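Local coordinates for protein carbon monoxide dehydrogenase (Thermococcus sp. AM4, PDB 6T7J) that catalyses the reversible oxidation of carbon monoxide to carbon dioxide, probably with ferredoxin as electron partner, at an active-site metal cluster that lacks nickel in this preparation, at residues A[553-557]-A[558-562]; A[577-580]-A[581-585]. All coordinates share one frame; numbering follows the deposited sequence.

Interaction 1 of 2, residues A[553-557]-A[558-562]. With MSK (Broken Fe4S4 cluster), chain F.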
loop_
_atom_site.group_PDB
_atom_site.type_symbol
_atom_site.label_atom_id
_atom_site.label_comp_id
_atom_site.label_asym_id
_atom_site.label_seq_id
_atom_site.Cartn_x
_atom_site.Cartn_y
_atom_site.Cartn_z
ATOM N N PRO A 553 -23.783 -5.775 -4.848
ATOM C CA PRO A 553 -24.821 -5.784 -3.805
ATOM C C PRO A 553 -24.330 -6.225 -2.437
ATOM O O PRO A 553 -24.905 -5.801 -1.428
ATOM C CB PRO A 553 -25.872 -6.759 -4.359
ATOM C CG PRO A 553 -25.520 -6.959 -5.802
ATOM C CD PRO A 553 -24.042 -6.773 -5.896
ATOM N N GLU A 554 -23.307 -7.075 -2.359
ATOM C CA GLU A 554 -22.902 -7.675 -1.089
ATOM C C GLU A 554 -21.384 -7.670 -0.946
ATOM O O GLU A 554 -20.792 -8.605 -0.395
ATOM C CB GLU A 554 -23.448 -9.099 -0.957
ATOM C CG GLU A 554 -24.943 -9.225 -1.223
ATOM C CD GLU A 554 -25.405 -10.664 -1.345
ATOM O OE1 GLU A 554 -24.712 -11.563 -0.823
ATOM O OE2 GLU A 554 -26.465 -10.895 -1.960
ATOM N N TRP A 555 -20.737 -6.607 -1.417
ATOM C CA TRP A 555 -19.282 -6.563 -1.463
ATOM C C TRP A 555 -18.681 -6.543 -0.057
ATOM O O TRP A 555 -19.315 -6.135 0.920
ATOM C CB TRP A 555 -18.810 -5.338 -2.245
ATOM C CG TRP A 555 -19.015 -4.045 -1.518
ATOM C CD1 TRP A 555 -20.122 -3.249 -1.556
ATOM C CD2 TRP A 555 -18.083 -3.396 -0.640
ATOM N NE1 TRP A 555 -19.939 -2.146 -0.756
ATOM C CE2 TRP A 555 -18.697 -2.213 -0.183
ATOM C CE3 TRP A 555 -16.790 -3.700 -0.199
ATOM C CZ2 TRP A 555 -18.063 -1.334 0.694
ATOM C CZ3 TRP A 555 -16.164 -2.828 0.672
ATOM C CH2 TRP A 555 -16.800 -1.660 1.110
ATOM N N MET A 556 -17.428 -7.000 0.031
ATOM C CA MET A 556 -16.658 -6.911 1.271
ATOM C C MET A 556 -15.175 -6.635 1.071
ATOM O O MET A 556 -14.543 -6.110 1.995
ATOM C CB MET A 556 -16.808 -8.194 2.102
ATOM C CG MET A 556 -16.163 -9.433 1.487
ATOM S SD MET A 556 -14.415 -9.662 1.896
ATOM C CE MET A 556 -13.937 -10.866 0.656
ATOM N N SER A 557 -14.591 -6.958 -0.079
ATOM C CA SER A 557 -13.149 -6.907 -0.261
ATOM C C SER A 557 -12.694 -5.537 -0.757
ATOM O O SER A 557 -13.465 -4.761 -1.325
ATOM C CB SER A 557 -12.697 -7.987 -1.244
ATOM O OG SER A 557 -12.973 -7.602 -2.581
ATOM N N GLU A 558 -11.409 -5.250 -0.533
ATOM C CA GLU A 558 -10.809 -4.047 -1.099
ATOM C C GLU A 558 -10.728 -4.135 -2.619
ATOM O O GLU A 558 -10.777 -3.106 -3.311
ATOM C CB GLU A 558 -9.426 -3.820 -0.482
ATOM C CG GLU A 558 -9.465 -3.489 1.010
ATOM C CD GLU A 558 -8.138 -3.738 1.715
ATOM O OE1 GLU A 558 -7.659 -2.827 2.425
ATOM O OE2 GLU A 558 -7.571 -4.841 1.562
ATOM N N LYS A 559 -10.614 -5.356 -3.153
ATOM C CA LYS A 559 -10.729 -5.555 -4.594
ATOM C C LYS A 559 -12.061 -5.032 -5.115
ATOM O O LYS A 559 -12.118 -4.418 -6.186
ATOM C CB LYS A 559 -10.569 -7.035 -4.934
ATOM C CG LYS A 559 -9.140 -7.468 -5.193
ATOM C CD LYS A 559 -9.063 -8.968 -5.425
ATOM C CE LYS A 559 -9.526 -9.735 -4.202
ATOM N NZ LYS A 559 -9.748 -11.176 -4.495
ATOM N N ALA A 560 -13.145 -5.268 -4.367
ATOM C CA ALA A 560 -14.449 -4.756 -4.775
ATOM C C ALA A 560 -14.464 -3.235 -4.781
ATOM O O ALA A 560 -15.112 -2.616 -5.633
ATOM C CB ALA A 560 -15.542 -5.299 -3.855
ATOM N N VAL A 561 -13.752 -2.610 -3.839
ATOM C CA VAL A 561 -13.672 -1.153 -3.822
ATOM C C VAL A 561 -12.954 -0.649 -5.065
ATOM O O VAL A 561 -13.400 0.306 -5.714
ATOM C CB VAL A 561 -12.986 -0.665 -2.534
ATOM C CG1 VAL A 561 -12.930 0.856 -2.512
ATOM C CG2 VAL A 561 -13.716 -1.199 -1.312
ATOM N N SER A 562 -11.834 -1.286 -5.423
ATOM C CA SER A 562 -11.134 -0.894 -6.644
ATOM C C SER A 562 -12.014 -1.089 -7.875
ATOM O O SER A 562 -12.035 -0.239 -8.775
ATOM C CB SER A 562 -9.835 -1.688 -6.789
ATOM O OG SER A 562 -9.169 -1.339 -7.989
HETATM S S1 MSK F . -13.757 -14.190 -4.770
HETATM S S3 MSK F . -13.443 -10.770 -4.249
HETATM S S4 MSK F . -15.473 -12.602 -2.176
HETATM S S5 MSK F . -16.067 -12.140 -5.545
HETATM FE FE1 MSK F . -12.750 -13.151 -6.505
HETATM FE FE2 MSK F . -15.899 -13.623 -4.060
HETATM FE FE3 MSK F . -15.560 -10.945 -3.585
HETATM FE FE4 MSK F . -13.531 -12.672 -3.096
#
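Ser557 is the N-cap of helix 558-569: its OG accepts from Ala560 N at 2.9 Å, with an N-H...O angle of 150°. A chi1 of 77° puts OG between the backbone N and the carbonyl carbon, facing the Ala560 amide of the first turn. Two weak backbone bonds end on Ser557 O, from Val561 N at 3.3 Å and from Ala560 N.

Apolar packing comes from Trp555. Its CB meets Ala560 CB at 3.6 Å, and farther out CZ3 of the indole lies 3.5 Å from Val561 CG2, the two side chains crossing obliquely; the ring NH is bonded to Val578 O.

The cap also borders the broken Fe4S4 cluster. Ser557 OG lies 3.6 Å from sulfur S3, Lys559 NZ approaches the same sulfur at 3.7 Å while bonding Gln342, and Met556 CE stands 3.7 Å from S4. An alanine in place of Ser557 would probably leave Ala560 N with only the weak bond to the backbone carbonyl, and S3 without its hydroxyl neighbour.

The loop leads from strand 548-552 of a parallel sheet into helix 558-569, which packs on helix 81-115 through Glu558, Lys559 and Val561; Glu558 also forms a salt bridge with Arg91 of the second subunit.

Interaction 2 of 2, residues A[577-580]-A[581-585]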
loop_
_atom_site.group_PDB
_atom_site.type_symbol
_atom_site.label_atom_id
_atom_site.label_comp_id
_atom_site.label_asym_id
_atom_site.label_seq_id
_atom_site.Cartn_x
_atom_site.Cartn_y
_atom_site.Cartn_z
ATOM N N GLY A 577 -24.413 -2.199 -2.425
ATOM C CA GLY A 577 -25.408 -2.755 -1.531
ATOM C C GLY A 577 -24.904 -2.877 -0.109
ATOM O O GLY A 577 -25.664 -3.209 0.805
ATOM N N VAL A 578 -23.613 -2.623 0.083
ATOM C CA VAL A 578 -23.002 -2.529 1.403
ATOM C C VAL A 578 -22.431 -1.125 1.538
ATOM O O VAL A 578 -21.779 -0.625 0.614
ATOM C CB VAL A 578 -21.911 -3.599 1.607
ATOM C CG1 VAL A 578 -21.151 -3.358 2.902
ATOM C CG2 VAL A 578 -22.527 -4.992 1.602
ATOM N N VAL A 579 -22.690 -0.488 2.674
ATOM C CA VAL A 579 -22.314 0.909 2.884
ATOM C C VAL A 579 -20.805 1.010 3.066
ATOM O O VAL A 579 -20.258 0.442 4.022
ATOM C CB VAL A 579 -23.054 1.510 4.089
ATOM C CG1 VAL A 579 -22.749 2.993 4.207
ATOM C CG2 VAL A 579 -24.553 1.275 3.967
ATOM N N PRO A 580 -20.096 1.715 2.179
ATOM C CA PRO A 580 -18.661 1.902 2.387
ATOM C C PRO A 580 -18.403 2.722 3.621
ATOM O O PRO A 580 -19.247 3.544 4.039
ATOM C CB PRO A 580 -18.217 2.645 1.111
ATOM C CG PRO A 580 -19.451 3.305 0.607
ATOM C CD PRO A 580 -20.578 2.379 0.958
ATOM N N PRO A 581 -17.246 2.556 4.272
ATOM C CA PRO A 581 -16.957 3.290 5.518
ATOM C C PRO A 581 -16.588 4.747 5.254
ATOM O O PRO A 581 -15.462 5.198 5.481
ATOM C CB PRO A 581 -15.798 2.484 6.111
ATOM C CG PRO A 581 -15.070 1.966 4.910
ATOM C CD PRO A 581 -16.122 1.685 3.867
ATOM N N VAL A 582 -17.557 5.520 4.762
ATOM C CA VAL A 582 -17.290 6.899 4.366
ATOM C C VAL A 582 -18.305 7.860 4.970
ATOM O O VAL A 582 -18.141 9.082 4.879
ATOM C CB VAL A 582 -17.274 7.045 2.833
ATOM C CG1 VAL A 582 -16.173 6.190 2.219
ATOM C CG2 VAL A 582 -18.636 6.695 2.252
ATOM N N MET A 583 -19.360 7.326 5.590
ATOM C CA MET A 583 -20.450 8.183 6.047
ATOM C C MET A 583 -20.055 9.093 7.204
ATOM O O MET A 583 -20.855 9.953 7.589
ATOM C CB MET A 583 -21.658 7.331 6.438
ATOM C CG MET A 583 -22.362 6.694 5.246
ATOM S SD MET A 583 -22.555 7.826 3.848
ATOM C CE MET A 583 -22.827 6.664 2.512
ATOM N N GLY A 584 -18.855 8.938 7.761
ATOM C CA GLY A 584 -18.382 9.873 8.764
ATOM C C GLY A 584 -18.004 11.236 8.221
ATOM O O GLY A 584 -17.699 12.134 9.013
ATOM N N SER A 585 -18.020 11.410 6.901
ATOM C CA SER A 585 -17.640 12.662 6.256
ATOM C C SER A 585 -18.697 13.022 5.226
ATOM O O SER A 585 -18.988 12.223 4.326
ATOM C CB SER A 585 -16.262 12.546 5.595
ATOM O OG SER A 585 -16.142 13.432 4.496
HETATM O O HOH W 1 -19.881 4.641 6.737
#
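Pro580 O is gripped by two donors in a chain that has left regular structure. Val582 N donates to it at 2.7 Å, closing an inverse gamma turn centred on Pro581. The bond is short but bent: the N-H...O angle is 136°, and the nitrogen stands above the carbonyl plane, 39° out of it, away from the lone pairs. A water donates to the same oxygen at 3.0 Å and accepts from Met583 N, also at 3.0 Å, so it bridges a gap that the backbone does not span directly. Just beyond, Ser585 N bonds to Val582 O at 3.1 Å and completes a type I beta turn.

The side chains pack around these two turns. CG of the Pro580 ring touches Val582 CG2 at 3.9 Å, the two groups meeting at a slant. The first torsion of Val582 places CG2 between its own backbone N and carbonyl carbon and brings this methyl near Pro580 O as well. Val579 and Met583 cross at about a right angle, CG1 of the valine touching Met583 CG at 3.9 Å. The methionine bends at chi2 (-43°), and this returns its terminal CE to the same methyl at 4.0 Å.

Pro581 and Val582 pack on helix 81-115, while Val579, Pro580 and Met583 touch Val606 of strand 604-606. Ser585 is the N-cap of helix 586-595, its OG bonded to Val588 N and to Asp82.

Neither proline has an amide hydrogen to donate, so across the Pro580-Pro581 link the polar contacts rest on Pro580 O as acceptor. A short, bent backbone bond and a water bridge share that oxygen, and the bond from Ser585 N to Val582 O follows, with apolar contacts alongside.

How the interactions relate
Strand 548-552 delivers the chain to interaction 1, where a short loop closes at the start of helix 558-569. That helix leads to strand 574-576, the next strand of the same parallel sheet, giving a beta-alpha-beta crossover. Interaction 2 follows, turning the chain from the end of strand 574-576 toward helix 586-595. The two contacts therefore lie in series, neither nested nor crossed, yet their centres are only about 12 Å apart because the adjacent strands release their loops side by side. The indole of Trp555 reaches across to Val578 and packs on Pro580, joining the cluster-side loop to its neighbour. Both pack against helix 81-115.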